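Local coordinates for protein aspartokinase (Synechocystis, PDB 3L76) that probably phosphorylates the beta-carboxyl group of aspartate with ATP, the first step toward threonine and lysine, and binds both amino acids in its ACT-domain region, at residues Val264-Val278 with Gln345-Ala359. Residues are numbered along the deposited sequence; the frame is centred on the assembly and turned at random.
Sequences VEYDADQAKVALLRV and QEAEIIVEKGIAKIA. With SO4 (sulfate ion), chain G.
Two consecutive antiparallel ladders lie in the ACT-domain region: Lys272-Leu276 pairs with Glu348-Glu352, and Glu265-Asp267 with Lys357-Ala359, so that strand 348-361 probably passes from the sheet of one ACT domain to that of the next. The first strand pair runs at 166° with axes 4.7 Å apart, and three hydrogen-bonded pairs, Lys272-Glu352, Ala274-Ile350 and Leu276-Glu348, hold it. A G1 beta bulge closes its far end, where Ala347 and Glu348 both face Leu276.

On one face Val273 and Leu275 lie beside Ile349, with Leu275 CD2 3.7 Å from Ile349 CG1; helix 323-333 packs over this side. On the other, Ile350 crosses Leu276 at about a right angle. Its CG1 stands between backbone N and carbonyl carbon (chi1 73°), which carries CD1 toward Leu276 and leaves CG1 3.8 Å from Ala274 CB. On this same face the Lys272 chain bends at chi3 (71°) and its NZ makes a salt bridge to Glu352 OE1 whose hydrogen bond is weak (3.3 Å), while Gln480 OE1 accepts another.

In the second ladder the edge of the Tyr266 ring meets Ala356, CE1 to CB 3.5 Å. Gln270 NE2 hydrogen-bonds Asp267 OD2 from above the carboxylate plane, and also Asp300. A water joins Asp267 OD2 to Lys357 NZ, which forms salt bridges with Asp300 and Glu565, residues of a lysine pocket.

Arg277 extends alongside Gln345; its NH2, and more weakly NE, hydrogen-bond sulfate O4. This ion, probably from the crystallisation liquor, is also held by Ser311 and Asn310. Replacing Arg277 with alanine would probably cost the sulfate both guanidinium bonds and Gln345 CB its neighbour NH1. Charged groups thus flank the apolar pairs at both ends, and the carboxylates near the lysine pocket would be expected to stabilise the positive charge of Lys357.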
loop_
_atom_site.group_PDB
_atom_site.type_symbol
_atom_site.label_atom_id
_atom_site.label_comp_id
_atom_site.label_asym_id
_atom_site.label_seq_id
_atom_site.Cartn_x
_atom_site.Cartn_y
_atom_site.Cartn_z
ATOM N N VAL A 264 -34.303 8.389 -16.436
ATOM C CA VAL A 264 -34.969 8.893 -17.633
ATOM C C VAL A 264 -36.240 9.607 -17.197
ATOM O O VAL A 264 -36.932 9.142 -16.282
ATOM C CB VAL A 264 -35.396 7.756 -18.624
ATOM C CG1 VAL A 264 -36.262 8.327 -19.710
ATOM C CG2 VAL A 264 -34.213 7.098 -19.265
ATOM N N GLU A 265 -36.562 10.720 -17.858
ATOM C CA GLU A 265 -37.759 11.488 -17.514
ATOM C C GLU A 265 -38.658 11.783 -18.709
ATOM O O GLU A 265 -38.172 11.947 -19.824
ATOM C CB GLU A 265 -37.362 12.771 -16.809
ATOM C CG GLU A 265 -36.731 12.510 -15.470
ATOM C CD GLU A 265 -36.059 13.722 -14.879
ATOM O OE1 GLU A 265 -36.076 14.778 -15.520
ATOM O OE2 GLU A 265 -35.496 13.620 -13.771
ATOM N N TYR A 266 -39.971 11.835 -18.472
ATOM C CA TYR A 266 -40.945 12.064 -19.535
ATOM C C TYR A 266 -42.101 12.897 -19.022
ATOM O O TYR A 266 -42.677 12.562 -18.005
ATOM C CB TYR A 266 -41.464 10.740 -20.102
ATOM C CG TYR A 266 -42.747 10.840 -20.921
ATOM C CD1 TYR A 266 -42.844 11.671 -22.035
ATOM C CD2 TYR A 266 -43.846 10.076 -20.591
ATOM C CE1 TYR A 266 -44.018 11.735 -22.790
ATOM C CE2 TYR A 266 -45.007 10.136 -21.326
ATOM C CZ TYR A 266 -45.090 10.962 -22.419
ATOM O OH TYR A 266 -46.262 11.012 -23.135
ATOM N N ASP A 267 -42.435 13.970 -19.741
ATOM C CA ASP A 267 -43.517 14.882 -19.351
ATOM C C ASP A 267 -44.362 15.255 -20.560
ATOM O O ASP A 267 -43.922 15.984 -21.456
ATOM C CB ASP A 267 -42.947 16.141 -18.701
ATOM C CG ASP A 267 -44.016 17.117 -18.260
ATOM O OD1 ASP A 267 -45.222 16.865 -18.487
ATOM O OD2 ASP A 267 -43.630 18.149 -17.685
ATOM N N ALA A 268 -45.587 14.760 -20.583
ATOM C CA ALA A 268 -46.452 14.972 -21.739
ATOM C C ALA A 268 -47.279 16.261 -21.627
ATOM O O ALA A 268 -47.842 16.744 -22.612
ATOM C CB ALA A 268 -47.356 13.761 -21.958
ATOM N N ASP A 269 -47.341 16.816 -20.422
ATOM C CA ASP A 269 -48.122 18.014 -20.183
ATOM C C ASP A 269 -47.275 19.234 -20.543
ATOM O O ASP A 269 -46.800 19.970 -19.674
ATOM C CB ASP A 269 -48.579 18.053 -18.725
ATOM C CG ASP A 269 -49.571 19.160 -18.453
ATOM O OD1 ASP A 269 -50.095 19.759 -19.417
ATOM O OD2 ASP A 269 -49.808 19.428 -17.263
ATOM N N GLN A 270 -47.083 19.417 -21.848
ATOM C CA GLN A 270 -46.195 20.445 -22.385
ATOM C C GLN A 270 -46.804 21.040 -23.653
ATOM O O GLN A 270 -47.440 20.337 -24.431
ATOM C CB GLN A 270 -44.807 19.847 -22.710
ATOM C CG GLN A 270 -44.006 19.388 -21.505
ATOM C CD GLN A 270 -43.068 20.461 -20.949
ATOM O OE1 GLN A 270 -42.537 21.288 -21.693
ATOM N NE2 GLN A 270 -42.847 20.435 -19.635
ATOM N N ALA A 271 -46.602 22.336 -23.843
ATOM C CA ALA A 271 -47.000 23.030 -25.071
ATOM C C ALA A 271 -46.059 24.213 -25.304
ATOM O O ALA A 271 -45.688 24.926 -24.367
ATOM C CB ALA A 271 -48.453 23.502 -24.995
ATOM N N LYS A 272 -45.673 24.411 -26.556
ATOM C CA LYS A 272 -44.699 25.439 -26.899
ATOM C C LYS A 272 -45.338 26.758 -27.368
ATOM O O LYS A 272 -46.256 26.782 -28.207
ATOM C CB LYS A 272 -43.725 24.917 -27.969
ATOM C CG LYS A 272 -42.629 25.909 -28.358
ATOM C CD LYS A 272 -41.957 25.533 -29.662
ATOM C CE LYS A 272 -42.878 25.751 -30.845
ATOM N NZ LYS A 272 -42.208 25.516 -32.165
ATOM N N VAL A 273 -44.848 27.851 -26.798
ATOM C CA VAL A 273 -45.014 29.158 -27.386
ATOM C C VAL A 273 -43.638 29.682 -27.809
ATOM O O VAL A 273 -42.691 29.651 -27.039
ATOM C CB VAL A 273 -45.647 30.162 -26.409
ATOM C CG1 VAL A 273 -45.837 31.477 -27.099
ATOM C CG2 VAL A 273 -46.983 29.645 -25.875
ATOM N N ALA A 274 -43.525 30.160 -29.041
ATOM C CA ALA A 274 -42.286 30.786 -29.480
ATOM C C ALA A 274 -42.562 32.176 -30.061
ATOM O O ALA A 274 -43.527 32.375 -30.808
ATOM C CB ALA A 274 -41.564 29.891 -30.506
ATOM N N LEU A 275 -41.729 33.135 -29.673
ATOM C CA LEU A 275 -41.665 34.436 -30.323
ATOM C C LEU A 275 -40.502 34.442 -31.301
ATOM O O LEU A 275 -39.354 34.334 -30.896
ATOM C CB LEU A 275 -41.443 35.533 -29.292
ATOM C CG LEU A 275 -42.589 36.532 -29.170
ATOM C CD1 LEU A 275 -42.183 37.662 -28.248
ATOM C CD2 LEU A 275 -42.990 37.065 -30.550
ATOM N N LEU A 276 -40.810 34.562 -32.588
ATOM C CA LEU A 276 -39.803 34.512 -33.642
ATOM C C LEU A 276 -39.310 35.897 -34.046
ATOM O O LEU A 276 -40.077 36.862 -34.044
ATOM C CB LEU A 276 -40.397 33.838 -34.876
ATOM C CG LEU A 276 -40.990 32.450 -34.697
ATOM C CD1 LEU A 276 -41.694 32.036 -35.969
ATOM C CD2 LEU A 276 -39.905 31.446 -34.304
ATOM N N ARG A 277 -38.032 35.975 -34.401
ATOM C CA ARG A 277 -37.447 37.167 -35.016
ATOM C C ARG A 277 -37.684 38.433 -34.206
ATOM O O ARG A 277 -38.125 39.457 -34.733
ATOM C CB ARG A 277 -37.980 37.356 -36.438
ATOM C CG ARG A 277 -37.094 38.233 -37.302
ATOM C CD ARG A 277 -37.441 38.069 -38.758
ATOM N NE ARG A 277 -36.453 38.691 -39.626
ATOM C CZ ARG A 277 -36.654 38.931 -40.914
ATOM N NH1 ARG A 277 -37.809 38.612 -41.485
ATOM N NH2 ARG A 277 -35.701 39.489 -41.632
ATOM N N VAL A 278 -37.401 38.349 -32.920
ATOM C CA VAL A 278 -37.503 39.490 -32.032
ATOM C C VAL A 278 -36.136 40.199 -32.082
ATOM O O VAL A 278 -35.148 39.603 -32.504
ATOM C CB VAL A 278 -37.889 38.995 -30.601
ATOM C CG1 VAL A 278 -36.653 38.718 -29.776
ATOM C CG2 VAL A 278 -38.778 39.982 -29.902
ATOM N N GLN A 345 -42.692 41.109 -40.518
ATOM C CA GLN A 345 -41.401 40.425 -40.344
ATOM C C GLN A 345 -40.736 40.614 -38.983
ATOM O O GLN A 345 -39.515 40.543 -38.889
ATOM C CB GLN A 345 -40.401 40.863 -41.414
ATOM C CG GLN A 345 -40.828 40.612 -42.850
ATOM C CD GLN A 345 -39.934 41.344 -43.831
ATOM O OE1 GLN A 345 -39.084 42.132 -43.424
ATOM N NE2 GLN A 345 -40.124 41.098 -45.121
ATOM N N GLU A 346 -41.528 40.851 -37.942
ATOM C CA GLU A 346 -40.989 41.106 -36.613
ATOM C C GLU A 346 -41.845 40.498 -35.518
ATOM O O GLU A 346 -43.061 40.654 -35.518
ATOM C CB GLU A 346 -40.890 42.608 -36.358
ATOM C CG GLU A 346 -40.057 43.325 -37.366
ATOM C CD GLU A 346 -39.954 44.810 -37.088
ATOM O OE1 GLU A 346 -39.646 45.549 -38.041
ATOM O OE2 GLU A 346 -40.182 45.239 -35.937
ATOM N N ALA A 347 -41.201 39.819 -34.576
ATOM C CA ALA A 347 -41.880 39.335 -33.384
ATOM C C ALA A 347 -43.231 38.670 -33.686
ATOM O O ALA A 347 -44.280 39.209 -33.354
ATOM C CB ALA A 347 -42.061 40.480 -32.414
ATOM N N GLU A 348 -43.189 37.501 -34.313
ATOM C CA GLU A 348 -44.374 36.748 -34.713
ATOM C C GLU A 348 -44.496 35.548 -33.782
ATOM O O GLU A 348 -43.486 34.973 -33.375
ATOM C CB GLU A 348 -44.227 36.314 -36.176
ATOM C CG GLU A 348 -45.025 35.089 -36.597
ATOM C CD GLU A 348 -44.480 34.452 -37.871
ATOM O OE1 GLU A 348 -45.125 33.507 -38.379
ATOM O OE2 GLU A 348 -43.408 34.894 -38.352
ATOM N N ILE A 349 -45.722 35.177 -33.433
ATOM C CA ILE A 349 -45.941 34.126 -32.452
ATOM C C ILE A 349 -46.376 32.809 -33.104
ATOM O O ILE A 349 -47.203 32.807 -34.020
ATOM C CB ILE A 349 -46.952 34.582 -31.380
ATOM C CG1 ILE A 349 -46.439 35.842 -30.681
ATOM C CG2 ILE A 349 -47.216 33.481 -30.365
ATOM C CD1 ILE A 349 -46.618 37.113 -31.510
ATOM N N ILE A 350 -45.791 31.696 -32.642
ATOM C CA ILE A 350 -46.234 30.369 -33.058
ATOM C C ILE A 350 -46.444 29.517 -31.826
ATOM O O ILE A 350 -45.999 29.864 -30.729
ATOM C CB ILE A 350 -45.268 29.679 -34.030
ATOM C CG1 ILE A 350 -44.005 29.216 -33.286
ATOM C CG2 ILE A 350 -44.982 30.587 -35.226
ATOM C CD1 ILE A 350 -42.828 28.894 -34.183
ATOM N N VAL A 351 -47.112 28.390 -32.017
ATOM C CA VAL A 351 -47.615 27.619 -30.907
ATOM C C VAL A 351 -47.591 26.169 -31.362
ATOM O O VAL A 351 -47.823 25.893 -32.533
ATOM C CB VAL A 351 -49.035 28.140 -30.549
ATOM C CG1 VAL A 351 -50.105 27.365 -31.296
ATOM C CG2 VAL A 351 -49.254 28.107 -29.091
ATOM N N GLU A 352 -47.261 25.245 -30.464
ATOM C CA GLU A 352 -47.164 23.835 -30.844
ATOM C C GLU A 352 -47.675 22.942 -29.717
ATOM O O GLU A 352 -47.099 22.908 -28.632
ATOM C CB GLU A 352 -45.720 23.490 -31.210
ATOM C CG GLU A 352 -45.531 22.122 -31.865
ATOM C CD GLU A 352 -44.084 21.730 -31.970
ATOM O OE1 GLU A 352 -43.211 22.491 -31.490
ATOM O OE2 GLU A 352 -43.821 20.652 -32.525
ATOM N N LYS A 353 -48.760 22.220 -29.975
ATOM C CA LYS A 353 -49.471 21.545 -28.895
ATOM C C LYS A 353 -49.044 20.093 -28.663
ATOM O O LYS A 353 -49.179 19.580 -27.547
ATOM C CB LYS A 353 -50.980 21.629 -29.128
ATOM C CG LYS A 353 -51.794 21.817 -27.834
ATOM C CD LYS A 353 -52.533 20.551 -27.389
ATOM C CE LYS A 353 -53.441 20.842 -26.203
ATOM N NZ LYS A 353 -54.215 19.635 -25.773
ATOM N N GLY A 354 -48.530 19.426 -29.697
ATOM C CA GLY A 354 -48.390 17.975 -29.605
ATOM C C GLY A 354 -46.988 17.496 -29.318
ATOM O O GLY A 354 -46.450 16.669 -30.035
ATOM N N ILE A 355 -46.390 18.044 -28.276
ATOM C CA ILE A 355 -45.014 17.749 -27.939
ATOM C C ILE A 355 -44.915 17.016 -26.596
ATOM O O ILE A 355 -45.860 16.996 -25.797
ATOM C CB ILE A 355 -44.195 19.039 -27.826
ATOM C CG1 ILE A 355 -44.849 19.985 -26.812
ATOM C CG2 ILE A 355 -44.069 19.682 -29.177
ATOM C CD1 ILE A 355 -44.028 21.214 -26.481
ATOM N N ALA A 356 -43.756 16.417 -26.357
ATOM C CA ALA A 356 -43.427 15.874 -25.051
ATOM C C ALA A 356 -42.011 16.296 -24.743
ATOM O O ALA A 356 -41.215 16.564 -25.652
ATOM C CB ALA A 356 -43.557 14.352 -25.030
ATOM N N LYS A 357 -41.702 16.383 -23.458
ATOM C CA LYS A 357 -40.329 16.590 -23.028
ATOM C C LYS A 357 -39.745 15.291 -22.474
ATOM O O LYS A 357 -40.344 14.646 -21.603
ATOM C CB LYS A 357 -40.262 17.689 -21.978
ATOM C CG LYS A 357 -38.849 17.965 -21.532
ATOM C CD LYS A 357 -38.785 18.990 -20.398
ATOM C CE LYS A 357 -39.621 18.554 -19.200
ATOM N NZ LYS A 357 -39.305 19.400 -18.032
ATOM N N ILE A 358 -38.603 14.878 -23.007
ATOM C CA ILE A 358 -37.885 13.743 -22.437
ATOM C C ILE A 358 -36.513 14.196 -21.989
ATOM O O ILE A 358 -35.966 15.160 -22.522
ATOM C CB ILE A 358 -37.746 12.561 -23.406
ATOM C CG1 ILE A 358 -36.986 12.994 -24.654
ATOM C CG2 ILE A 358 -39.107 12.022 -23.779
ATOM C CD1 ILE A 358 -36.946 11.929 -25.710
ATOM N N ALA A 359 -35.961 13.508 -20.998
ATOM C CA ALA A 359 -34.632 13.853 -20.503
ATOM C C ALA A 359 -33.876 12.649 -19.992
ATOM O O ALA A 359 -34.468 11.633 -19.585
ATOM C CB ALA A 359 -34.743 14.882 -19.415
HETATM S S SO4 G . -32.934 40.158 -39.119
HETATM O O1 SO4 G . -32.366 38.846 -39.185
HETATM O O2 SO4 G . -33.844 40.451 -38.034
HETATM O O3 SO4 G . -31.797 41.036 -38.952
HETATM O O4 SO4 G . -33.741 40.313 -40.290
HETATM O O HOH W 1 -41.567 18.812 -16.380
#